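Local structure of YciF Bacterial Stress Response Protein (Salmonella enterica subsp. enterica serovar Typhimurium, 4ERU) at residues 19-24 with 71-76; 33-38 with 46-51; 62-67 with 136-141; 114-119 with 144-149. The protein is of unknown function but is a ferritin-like helix bundle with two bound magnesium ions, named as a bacterial stress response protein. One frame throughout, in Å; residues are numbered along the deposited sequence. Where two conformers were deposited one is given.

Contact 1: residues 19-24 with 71-76; sequences DTYSAE and IKLKRM. With MG (magnesium ion), chain E.
Leu73, in the loop that leaves helix 41-66, meets Tyr21 of helix 9-37 over the face of its ring. From CB, which points toward the helix, the leucine chain runs to CG with that atom anti to the carbonyl carbon (chi1 -59°); CG packs on Val65 of helix 41-66, and the branch CD1 makes the contact. Leu73 CD1 stands 3.7 Å from the centroid of the Tyr21 ring, 14° off the normal, a CH-pi contact shifted toward the CD2 side, where Leu73 CD1 to Tyr21 CD2 is 3.6 Å. The two side chains cross at about a right angle, so a methyl rather than the length of the leucine rests on the ring. The leucine side chain also touches Leu17 of helix 9-37.

Farther along the loop, selenomethionine Met76 lays its selenium against the helix backbone, with Met76 SE 3.8 Å from Asp19 N. Its carbonyl oxygen comes down on Ser22, Met76 O to Ser22 CB being 3.2 Å. The hydroxyl of Ser22 is hydrogen-bonded to Gln26 and to Cys78 N, while the carboxylate of Asp19 turns to Tyr115. Farther along the helix, Glu24 binds a magnesium ion through both oxygens, OE1 being 2.3 Å from the metal. With Gln57 and Glu146 it holds this ion inside the ferritin-like bundle, while the loop packs on the outside of helix 9-37 on its way to helix 79-93.

Contact 2: residues 33-38 with 46-51; sequences KLARAT and AFQSHL. With MG (magnesium ion), chain D; MLT (D-malate), chain C.
Leu34 and Phe47 meet in the antiparallel helical hairpin formed by helices 9-37 and 41-66 of the ferritin-like bundle, whose short segments run at 169° to each other. Just before Leu34, Lys33 lies beside the bound D-malate, its CD 3.2 Å from malate O4. Leu34 sets its CB over the centre of the Phe47 ring, 3.9 Å from the centroid and 7° off the normal, a CH-pi contact in which the side chains cross obliquely. The ring is brought there by a chi1 of -75°, which places Phe47 CG anti to its carbonyl carbon.

Ala35, the closest backbone approach, fits its methyl against the stem of the ring, with Ala35 CB 3.8 Å from Phe47 CB. Arg36 turns to the outer side, where its NE makes a nearly straight bond of 2.6 Å to malate O5 and its NH2 bonds to O4; Ile92 and Arg101 complete the pocket. Thr38 brings CG2 to the ring edge, while its hydroxyl bonds to Asp102. On the inner side of helix 41-66, His50 binds a magnesium ion together with Glu113, Glu116 and Glu146; the metal lies in the plane of the imidazole, 2.6 Å from His50 NE2.

Contact 3: residues 62-67 with 136-141; sequences DQIVES and LKLLKE
Ile64 and Leu138 interlock where helices 41-66 and 133-159 run antiparallel, the short segments crossing at -165°. The contact is almost wholly apolar. Ile64 and Leu138 slide past one another in opposite directions, so that Ile64 CG1 lies 3.7 Å from Leu138 CD1 and also touches CB of the leucine. CG1 is anti to the carbonyl carbon (chi1 -75°), and the extended chi2 carries CD1 on to a second leucine: Ile64 CD1 is 3.7 Å from Leu139 CD2, and these side chains meet at about a right angle. Leu139 continues inward against Phe13, Tyr120 and Leu123, and Ile64 against Leu17, which joins this pair of helices to helices 9-37 and 99-130.

At the margin Gln63 lies across Leu138, with its aliphatic CB 4.0 Å from Leu138 CD1. Charged groups stay on the outer side of helix 133-159, where Lys137 and Glu141 form a weak salt bridge, with Lys137 NZ 3.5 Å from Glu141 OE1. A long, weak ion pair from Glu141 to Arg60 also spans the two helices. Such leucine and isoleucine layers between antiparallel neighbours are characteristic of a four-helix bundle, here the end of the ferritin-like core away from the malate pocket.

Contact 4: residues 114-119 with 144-149; sequences HYEIAS and DEEKQT. With MG (magnesium ion), chain E; MG (magnesium ion), chain D.
Glu116 and Glu146 face each other across the dimetal centre of the ferritin-like four-helix bundle, from helices 99-130 and 133-159, whose short segments cross at -154°. This inner side is the close one. Glu116 OE1 and Glu146 OE2 lie 3.3 Å apart, and both are metal ligands, one to each ion. Glu146 bridges the pair: its OE1 is 2.5 Å from one magnesium, to which Glu116, Glu113 and His50 also bind, and its OE2 reaches the other, shared with Glu24 and Gln57. The bend at chi2 (72°) helps bring the Glu146 carboxylate across the two metals, and its CG packs on Glu116 CB at 3.7 Å.

Beside the metals, Ile117 fits its CG1 against the stem of Glu146, with Ile117 CG1 to Glu146 CB at 3.9 Å. The solvent side is slacker: the extended, exposed Lys147 runs past Ile117, Lys147 CE to Ile117 CG2 being 4.0 Å. Separately, His114 of the second subunit packs on Ile117, and its ring meets the ring of this chain's His114. In the metal centre, Glu116 OE1 is 2.1 Å from the magnesium that His50 binds; the oxygen of a water that also binds the second magnesium is 2.0 Å from that ion.

Contact 4 lies nearest the middle of the chain and is buried, as are contacts 2 and 3 toward opposite ends of the bundle; contact 1 is a surface contact in which a loop lies on a helix. Helix 9-37 serves contacts 1 and 2, helix 41-66 contacts 2 and 3, and helix 133-159 contacts 3 and 4. The dimetal centre draws contacts 1, 2 and 4 together, since Glu24, His50, Glu116 and Glu146 supply ligands from four helices and one water touches both ions. Contact 3 has no metal ligand and is aliphatic, though Ile71 of contact 1 packs on its Ile64. Contact 2 alone adds malate, on its outer side.

Contact 1: residues 19-24 with 71-76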
# COMPACT_ATOMS: atom_id res chain seq x y z
N ASP A 19 -4.30 -5.36 -13.41
CA ASP A 19 -3.14 -4.95 -12.63
C ASP A 19 -3.00 -5.88 -11.39
O ASP A 19 -1.92 -6.39 -11.10
CB ASP A 19 -3.36 -3.49 -12.19
CG ASP A 19 -2.25 -2.93 -11.29
OD1 ASP A 19 -1.21 -2.49 -11.83
OD2 ASP A 19 -2.44 -2.89 -10.03
N THR A 20 -4.11 -6.09 -10.69
CA THR A 20 -4.12 -6.94 -9.50
C THR A 20 -3.74 -8.38 -9.82
O THR A 20 -3.04 -9.03 -9.05
CB THR A 20 -5.50 -6.85 -8.82
OG1 THR A 20 -5.69 -5.49 -8.41
CG2 THR A 20 -5.62 -7.74 -7.60
N TYR A 21 -4.24 -8.88 -10.96
CA TYR A 21 -3.95 -10.24 -11.40
C TYR A 21 -2.44 -10.42 -11.64
O TYR A 21 -1.85 -11.40 -11.19
CB TYR A 21 -4.74 -10.52 -12.67
CG TYR A 21 -4.58 -11.87 -13.30
CD1 TYR A 21 -5.02 -13.02 -12.65
CD2 TYR A 21 -4.08 -12.00 -14.60
CE1 TYR A 21 -4.93 -14.29 -13.25
CE2 TYR A 21 -3.97 -13.27 -15.22
CZ TYR A 21 -4.39 -14.41 -14.52
OH TYR A 21 -4.29 -15.65 -15.12
N SER A 22 -1.83 -9.45 -12.32
CA SER A 22 -0.37 -9.46 -12.44
C SER A 22 0.37 -9.38 -11.09
O SER A 22 1.36 -10.09 -10.87
CB SER A 22 0.10 -8.31 -13.33
OG SER A 22 1.50 -8.16 -13.17
N ALA A 23 -0.12 -8.52 -10.20
CA ALA A 23 0.48 -8.37 -8.87
C ALA A 23 0.46 -9.72 -8.13
O ALA A 23 1.46 -10.11 -7.52
CB ALA A 23 -0.32 -7.31 -8.03
N GLU A 24 -0.68 -10.42 -8.20
CA GLU A 24 -0.77 -11.70 -7.50
C GLU A 24 0.17 -12.74 -8.10
O GLU A 24 0.84 -13.47 -7.35
CB GLU A 24 -2.20 -12.23 -7.51
CG GLU A 24 -3.25 -11.31 -6.90
CD GLU A 24 -3.35 -11.32 -5.39
OE1 GLU A 24 -4.50 -11.23 -4.86
OE2 GLU A 24 -2.32 -11.39 -4.70
N ILE A 71 -15.96 -8.87 -19.08
CA ILE A 71 -14.79 -8.81 -18.22
C ILE A 71 -13.77 -9.68 -18.93
O ILE A 71 -13.90 -10.89 -18.97
CB ILE A 71 -15.00 -9.35 -16.80
CG1 ILE A 71 -15.92 -8.44 -15.99
CG2 ILE A 71 -13.62 -9.45 -16.08
CD1 ILE A 71 -16.18 -8.96 -14.60
N LYS A 72 -12.80 -9.03 -19.56
CA LYS A 72 -11.69 -9.72 -20.19
C LYS A 72 -10.40 -9.08 -19.66
O LYS A 72 -10.25 -7.86 -19.75
CB LYS A 72 -11.77 -9.57 -21.72
CG LYS A 72 -10.43 -9.82 -22.47
CD LYS A 72 -10.67 -10.41 -23.89
CE LYS A 72 -9.33 -10.64 -24.63
NZ LYS A 72 -8.83 -9.37 -25.27
N LEU A 73 -9.48 -9.89 -19.13
CA LEU A 73 -8.18 -9.41 -18.62
C LEU A 73 -7.21 -8.98 -19.72
O LEU A 73 -7.14 -9.63 -20.76
CB LEU A 73 -7.49 -10.48 -17.78
CG LEU A 73 -8.27 -10.97 -16.56
CD1 LEU A 73 -7.47 -12.02 -15.82
CD2 LEU A 73 -8.62 -9.81 -15.64
N LYS A 74 -6.47 -7.91 -19.48
CA LYS A 74 -5.41 -7.46 -20.38
C LYS A 74 -4.08 -7.88 -19.80
O LYS A 74 -3.86 -7.73 -18.61
CB LYS A 74 -5.41 -5.94 -20.51
CG LYS A 74 -6.78 -5.38 -20.87
CD LYS A 74 -6.72 -3.96 -21.43
CE LYS A 74 -8.11 -3.55 -21.98
NZ LYS A 74 -8.03 -2.54 -23.08
N ARG A 75 -3.19 -8.39 -20.63
CA ARG A 75 -1.86 -8.76 -20.16
C ARG A 75 -1.08 -7.46 -19.88
O ARG A 75 -0.93 -6.61 -20.76
CB ARG A 75 -1.15 -9.63 -21.20
CG ARG A 75 -0.13 -10.57 -20.60
CD ARG A 75 -0.08 -11.91 -21.35
NE ARG A 75 0.31 -13.00 -20.46
CZ ARG A 75 0.42 -14.29 -20.81
NH1 ARG A 75 0.79 -15.18 -19.89
NH2 ARG A 75 0.16 -14.68 -22.06
N MSE A 76 -0.63 -7.29 -18.64
CA MSE A 76 0.17 -6.13 -18.26
C MSE A 76 1.01 -6.46 -17.04
O MSE A 76 0.69 -7.40 -16.30
CB MSE A 76 -0.71 -4.90 -17.97
CG MSE A 76 -1.72 -5.11 -16.84
SE MSE A 76 -2.76 -3.54 -16.36
CE MSE A 76 -2.76 -2.65 -18.11
MG MG E . -3.68 -11.49 -2.68
O HOH W 1 -1.88 -12.16 -1.71

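Contact 2: residues 33-38 with 46-51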
# COMPACT_ATOMS: atom_id res chain seq x y z
N LYS A 33 11.15 -17.54 -2.06
CA LYS A 33 12.39 -16.96 -1.59
C LYS A 33 12.22 -16.25 -0.25
O LYS A 33 13.09 -16.37 0.63
CB LYS A 33 12.92 -15.97 -2.63
CG LYS A 33 13.96 -15.08 -2.01
CD LYS A 33 15.17 -15.03 -2.83
CE LYS A 33 15.14 -13.86 -3.73
NZ LYS A 33 16.56 -13.42 -3.71
N LEU A 34 11.11 -15.53 -0.09
CA LEU A 34 10.84 -14.88 1.19
C LEU A 34 10.76 -15.92 2.31
O LEU A 34 11.30 -15.71 3.40
CB LEU A 34 9.56 -14.02 1.15
CG LEU A 34 9.52 -12.90 0.11
CD1 LEU A 34 8.27 -12.00 0.22
CD2 LEU A 34 10.81 -12.04 0.18
N ALA A 35 10.10 -17.04 2.04
CA ALA A 35 9.99 -18.07 3.04
C ALA A 35 11.37 -18.61 3.41
O ALA A 35 11.62 -18.86 4.58
CB ALA A 35 9.05 -19.21 2.58
N ARG A 36 12.27 -18.75 2.43
CA ARG A 36 13.63 -19.33 2.71
C ARG A 36 14.51 -18.35 3.44
O ARG A 36 15.34 -18.75 4.25
CB ARG A 36 14.35 -19.69 1.40
CG ARG A 36 13.72 -20.77 0.63
CD ARG A 36 14.65 -21.27 -0.48
NE ARG A 36 15.04 -20.28 -1.48
CZ ARG A 36 14.36 -19.96 -2.59
NH1 ARG A 36 13.20 -20.53 -2.90
NH2 ARG A 36 14.87 -19.05 -3.41
N ALA A 37 14.32 -17.06 3.13
CA ALA A 37 15.20 -15.99 3.60
C ALA A 37 15.08 -15.73 5.09
O ALA A 37 15.96 -15.11 5.70
CB ALA A 37 14.94 -14.71 2.82
N THR A 38 14.01 -16.21 5.71
CA THR A 38 13.89 -16.03 7.14
C THR A 38 14.25 -17.28 7.91
O THR A 38 13.85 -18.40 7.53
CB THR A 38 12.51 -15.50 7.58
OG1 THR A 38 12.42 -15.58 9.01
CG2 THR A 38 11.37 -16.28 6.96
N ALA A 46 4.28 -18.42 7.72
CA ALA A 46 3.31 -17.41 7.30
C ALA A 46 3.51 -17.15 5.82
O ALA A 46 2.53 -17.01 5.09
CB ALA A 46 3.48 -16.11 8.10
N PHE A 47 4.77 -17.10 5.38
CA PHE A 47 5.06 -16.94 3.96
C PHE A 47 4.54 -18.08 3.08
O PHE A 47 4.01 -17.82 1.99
CB PHE A 47 6.53 -16.61 3.67
CG PHE A 47 6.92 -15.17 4.02
CD1 PHE A 47 6.14 -14.10 3.62
CD2 PHE A 47 8.09 -14.91 4.74
CE1 PHE A 47 6.50 -12.78 3.93
CE2 PHE A 47 8.48 -13.59 5.06
CZ PHE A 47 7.67 -12.52 4.67
N GLN A 48 4.67 -19.32 3.54
CA GLN A 48 4.14 -20.46 2.77
C GLN A 48 2.61 -20.47 2.78
O GLN A 48 2.00 -20.76 1.75
CB GLN A 48 4.73 -21.81 3.25
CG GLN A 48 6.28 -21.85 3.28
CD GLN A 48 6.95 -22.23 1.93
OE1 GLN A 48 8.11 -22.69 1.91
NE2 GLN A 48 6.22 -22.05 0.82
N SER A 49 1.99 -20.14 3.92
CA SER A 49 0.52 -19.96 3.98
C SER A 49 0.03 -18.85 3.06
O SER A 49 -1.02 -18.97 2.45
CB SER A 49 0.04 -19.56 5.38
OG SER A 49 0.05 -20.66 6.22
N HIS A 50 0.76 -17.75 3.02
CA HIS A 50 0.38 -16.66 2.16
C HIS A 50 0.44 -17.05 0.68
O HIS A 50 -0.41 -16.64 -0.12
CB HIS A 50 1.27 -15.45 2.42
CG HIS A 50 0.78 -14.21 1.77
ND1 HIS A 50 1.54 -13.06 1.69
CD2 HIS A 50 -0.40 -13.92 1.17
CE1 HIS A 50 0.86 -12.12 1.06
NE2 HIS A 50 -0.32 -12.62 0.73
N LEU A 51 1.43 -17.85 0.32
CA LEU A 51 1.51 -18.37 -1.04
C LEU A 51 0.24 -19.19 -1.42
O LEU A 51 -0.36 -18.97 -2.47
CB LEU A 51 2.79 -19.19 -1.22
CG LEU A 51 2.92 -19.96 -2.54
CD1 LEU A 51 2.83 -19.13 -3.81
CD2 LEU A 51 4.26 -20.72 -2.49
MG MG D . -1.37 -10.61 -0.48
C1 MLT C . 19.56 -15.68 1.00
O1 MLT C . 20.26 -14.66 0.82
O2 MLT C . 19.17 -16.04 2.13
C2 MLT C . 19.17 -16.50 -0.19
O3 MLT C . 19.33 -15.72 -1.38
C3 MLT C . 17.72 -16.94 -0.06
C4 MLT C . 17.38 -17.91 -1.16
O4 MLT C . 17.17 -17.46 -2.31
O5 MLT C . 17.32 -19.12 -0.89
O HOH W 1 -1.88 -12.16 -1.71

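Contact 3: residues 62-67 with 136-141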
# COMPACT_ATOMS: atom_id res chain seq x y z
N ASP A 62 -9.91 -15.75 -11.81
CA ASP A 62 -10.39 -16.50 -12.99
C ASP A 62 -11.91 -16.67 -12.96
O ASP A 62 -12.58 -16.43 -13.96
CB ASP A 62 -9.69 -17.85 -13.16
CG ASP A 62 -8.22 -17.72 -13.45
OD1 ASP A 62 -7.79 -16.68 -14.02
OD2 ASP A 62 -7.49 -18.65 -13.09
N GLN A 63 -12.44 -17.05 -11.80
CA GLN A 63 -13.90 -17.10 -11.57
C GLN A 63 -14.63 -15.79 -11.79
O GLN A 63 -15.72 -15.78 -12.36
CB GLN A 63 -14.21 -17.62 -10.18
CG GLN A 63 -13.85 -19.06 -9.94
CD GLN A 63 -14.20 -19.47 -8.53
OE1 GLN A 63 -13.41 -20.12 -7.86
NE2 GLN A 63 -15.38 -19.07 -8.07
N ILE A 64 -14.07 -14.68 -11.32
CA ILE A 64 -14.62 -13.35 -11.60
C ILE A 64 -14.69 -13.10 -13.12
O ILE A 64 -15.70 -12.58 -13.63
CB ILE A 64 -13.80 -12.22 -10.88
CG1 ILE A 64 -14.12 -12.21 -9.38
CG2 ILE A 64 -14.06 -10.86 -11.52
CD1 ILE A 64 -13.00 -11.64 -8.47
N VAL A 65 -13.62 -13.47 -13.82
CA VAL A 65 -13.53 -13.29 -15.27
C VAL A 65 -14.59 -14.14 -16.00
O VAL A 65 -15.25 -13.64 -16.92
CB VAL A 65 -12.09 -13.55 -15.78
CG1 VAL A 65 -12.02 -13.49 -17.32
CG2 VAL A 65 -11.14 -12.53 -15.18
N GLU A 66 -14.80 -15.38 -15.58
CA GLU A 66 -15.87 -16.22 -16.15
C GLU A 66 -17.29 -15.76 -15.80
O GLU A 66 -18.25 -16.15 -16.48
CB GLU A 66 -15.69 -17.68 -15.75
CG GLU A 66 -14.51 -18.37 -16.39
CD GLU A 66 -13.82 -19.35 -15.42
OE1 GLU A 66 -12.60 -19.65 -15.61
OE2 GLU A 66 -14.50 -19.80 -14.45
N SER A 67 -17.45 -14.93 -14.76
CA SER A 67 -18.79 -14.63 -14.22
C SER A 67 -19.54 -13.53 -14.99
O SER A 67 -20.72 -13.30 -14.76
CB SER A 67 -18.71 -14.27 -12.71
OG SER A 67 -18.58 -12.87 -12.47
N LEU A 136 -18.49 -9.29 -6.73
CA LEU A 136 -18.58 -8.63 -5.43
C LEU A 136 -18.29 -9.59 -4.29
O LEU A 136 -17.42 -9.32 -3.49
CB LEU A 136 -19.92 -7.92 -5.19
CG LEU A 136 -19.99 -7.08 -3.89
CD1 LEU A 136 -18.87 -5.99 -3.82
CD2 LEU A 136 -21.38 -6.44 -3.62
N LYS A 137 -19.01 -10.71 -4.23
CA LYS A 137 -18.75 -11.67 -3.15
C LYS A 137 -17.34 -12.28 -3.21
O LYS A 137 -16.72 -12.46 -2.16
CB LYS A 137 -19.88 -12.72 -2.99
CG LYS A 137 -19.72 -14.03 -3.73
CD LYS A 137 -20.89 -15.03 -3.41
CE LYS A 137 -20.67 -15.80 -2.11
NZ LYS A 137 -19.46 -16.72 -2.21
N LEU A 138 -16.83 -12.59 -4.40
CA LEU A 138 -15.46 -13.09 -4.51
C LEU A 138 -14.40 -12.06 -4.06
O LEU A 138 -13.47 -12.38 -3.30
CB LEU A 138 -15.16 -13.63 -5.92
CG LEU A 138 -16.03 -14.84 -6.30
CD1 LEU A 138 -16.06 -14.99 -7.81
CD2 LEU A 138 -15.54 -16.15 -5.61
N LEU A 139 -14.57 -10.82 -4.52
CA LEU A 139 -13.64 -9.74 -4.19
C LEU A 139 -13.64 -9.47 -2.71
O LEU A 139 -12.57 -9.28 -2.12
CB LEU A 139 -13.94 -8.47 -4.98
CG LEU A 139 -13.62 -8.57 -6.48
CD1 LEU A 139 -14.44 -7.54 -7.28
CD2 LEU A 139 -12.08 -8.47 -6.82
N LYS A 140 -14.83 -9.46 -2.10
CA LYS A 140 -14.94 -9.23 -0.66
C LYS A 140 -14.26 -10.33 0.12
O LYS A 140 -13.67 -10.07 1.17
CB LYS A 140 -16.41 -9.16 -0.23
CG LYS A 140 -17.05 -7.81 -0.41
CD LYS A 140 -18.54 -7.84 0.07
CE LYS A 140 -19.03 -6.44 0.37
NZ LYS A 140 -20.33 -6.39 1.16
N GLU A 141 -14.37 -11.57 -0.36
CA GLU A 141 -13.67 -12.69 0.27
C GLU A 141 -12.14 -12.53 0.25
O GLU A 141 -11.48 -12.77 1.24
CB GLU A 141 -14.04 -14.01 -0.38
CG GLU A 141 -15.20 -14.71 0.24
CD GLU A 141 -15.31 -16.14 -0.30
OE1 GLU A 141 -16.18 -16.40 -1.17
OE2 GLU A 141 -14.49 -16.99 0.12

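Contact 4: residues 114-119 with 144-149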
# COMPACT_ATOMS: atom_id res chain seq x y z
N HIS A 114 -0.89 -4.22 1.89
CA HIS A 114 -1.68 -2.99 1.89
C HIS A 114 -1.93 -2.45 0.49
O HIS A 114 -2.96 -1.85 0.24
CB HIS A 114 -1.08 -1.95 2.83
CG HIS A 114 -1.64 -2.05 4.20
ND1 HIS A 114 -2.83 -1.46 4.55
CD2 HIS A 114 -1.23 -2.75 5.29
CE1 HIS A 114 -3.13 -1.78 5.80
NE2 HIS A 114 -2.17 -2.55 6.27
N TYR A 115 -1.00 -2.68 -0.42
CA TYR A 115 -1.22 -2.38 -1.82
C TYR A 115 -2.44 -3.20 -2.31
O TYR A 115 -3.31 -2.70 -3.06
CB TYR A 115 0.01 -2.75 -2.66
CG TYR A 115 -0.20 -2.47 -4.15
CD1 TYR A 115 0.06 -1.20 -4.68
CD2 TYR A 115 -0.67 -3.48 -5.03
CE1 TYR A 115 -0.14 -0.92 -6.04
CE2 TYR A 115 -0.88 -3.19 -6.40
CZ TYR A 115 -0.62 -1.92 -6.87
OH TYR A 115 -0.80 -1.65 -8.20
N GLU A 116 -2.51 -4.45 -1.85
CA GLU A 116 -3.62 -5.32 -2.24
C GLU A 116 -4.92 -5.00 -1.51
O GLU A 116 -5.99 -5.07 -2.12
CB GLU A 116 -3.22 -6.78 -2.09
CG GLU A 116 -2.04 -7.09 -2.97
CD GLU A 116 -1.83 -8.57 -3.13
OE1 GLU A 116 -1.76 -9.24 -2.09
OE2 GLU A 116 -1.70 -9.05 -4.30
N ILE A 117 -4.83 -4.63 -0.24
CA ILE A 117 -6.04 -4.16 0.48
C ILE A 117 -6.67 -2.96 -0.24
O ILE A 117 -7.87 -2.94 -0.47
CB ILE A 117 -5.73 -3.85 1.94
CG1 ILE A 117 -5.35 -5.16 2.69
CG2 ILE A 117 -6.91 -3.10 2.67
CD1 ILE A 117 -4.69 -4.89 4.08
N ALA A 118 -5.85 -1.99 -0.62
CA ALA A 118 -6.37 -0.86 -1.36
C ALA A 118 -7.02 -1.30 -2.70
O ALA A 118 -8.16 -0.91 -2.99
CB ALA A 118 -5.31 0.21 -1.58
N SER A 119 -6.30 -2.09 -3.49
CA SER A 119 -6.77 -2.55 -4.81
C SER A 119 -8.09 -3.31 -4.75
O SER A 119 -9.01 -3.05 -5.54
CB SER A 119 -5.73 -3.48 -5.48
OG SER A 119 -4.46 -2.84 -5.61
N ASP A 144 -11.15 -9.61 2.69
CA ASP A 144 -11.16 -10.10 4.06
C ASP A 144 -9.90 -10.89 4.38
O ASP A 144 -9.24 -10.60 5.38
CB ASP A 144 -12.43 -10.94 4.31
CG ASP A 144 -12.44 -11.54 5.70
OD1 ASP A 144 -12.83 -10.83 6.66
OD2 ASP A 144 -12.02 -12.72 5.85
N GLU A 145 -9.56 -11.88 3.55
CA GLU A 145 -8.28 -12.60 3.70
C GLU A 145 -7.04 -11.68 3.73
O GLU A 145 -6.12 -11.89 4.51
CB GLU A 145 -8.09 -13.63 2.58
CG GLU A 145 -8.93 -14.89 2.76
CD GLU A 145 -8.96 -15.73 1.50
OE1 GLU A 145 -8.25 -15.40 0.51
OE2 GLU A 145 -9.70 -16.73 1.50
N GLU A 146 -7.02 -10.66 2.87
CA GLU A 146 -5.85 -9.80 2.80
C GLU A 146 -5.72 -9.03 4.13
O GLU A 146 -4.63 -8.89 4.68
CB GLU A 146 -5.98 -8.87 1.58
CG GLU A 146 -4.73 -8.73 0.72
CD GLU A 146 -4.40 -9.95 -0.10
OE1 GLU A 146 -3.65 -10.84 0.39
OE2 GLU A 146 -4.84 -10.00 -1.25
N LYS A 147 -6.84 -8.58 4.68
CA LYS A 147 -6.81 -7.88 5.96
C LYS A 147 -6.34 -8.78 7.10
O LYS A 147 -5.55 -8.34 7.93
CB LYS A 147 -8.16 -7.23 6.28
CG LYS A 147 -8.51 -6.10 5.31
CD LYS A 147 -9.95 -5.58 5.54
CE LYS A 147 -10.15 -4.28 4.79
NZ LYS A 147 -11.58 -3.77 4.73
N GLN A 148 -6.82 -10.03 7.12
CA GLN A 148 -6.32 -11.05 8.08
C GLN A 148 -4.84 -11.35 7.93
O GLN A 148 -4.16 -11.60 8.93
CB GLN A 148 -7.12 -12.36 7.94
CG GLN A 148 -8.60 -12.17 8.27
CD GLN A 148 -8.77 -11.58 9.68
OE1 GLN A 148 -9.35 -10.50 9.86
NE2 GLN A 148 -8.25 -12.28 10.68
N THR A 149 -4.34 -11.36 6.70
CA THR A 149 -2.93 -11.64 6.51
C THR A 149 -2.09 -10.48 7.08
O THR A 149 -1.09 -10.71 7.75
CB THR A 149 -2.63 -11.91 5.04
OG1 THR A 149 -3.37 -13.05 4.63
CG2 THR A 149 -1.13 -12.21 4.80
MG MG E . -3.68 -11.49 -2.68
MG MG D . -1.37 -10.61 -0.48
O HOH W 1 -1.88 -12.16 -1.71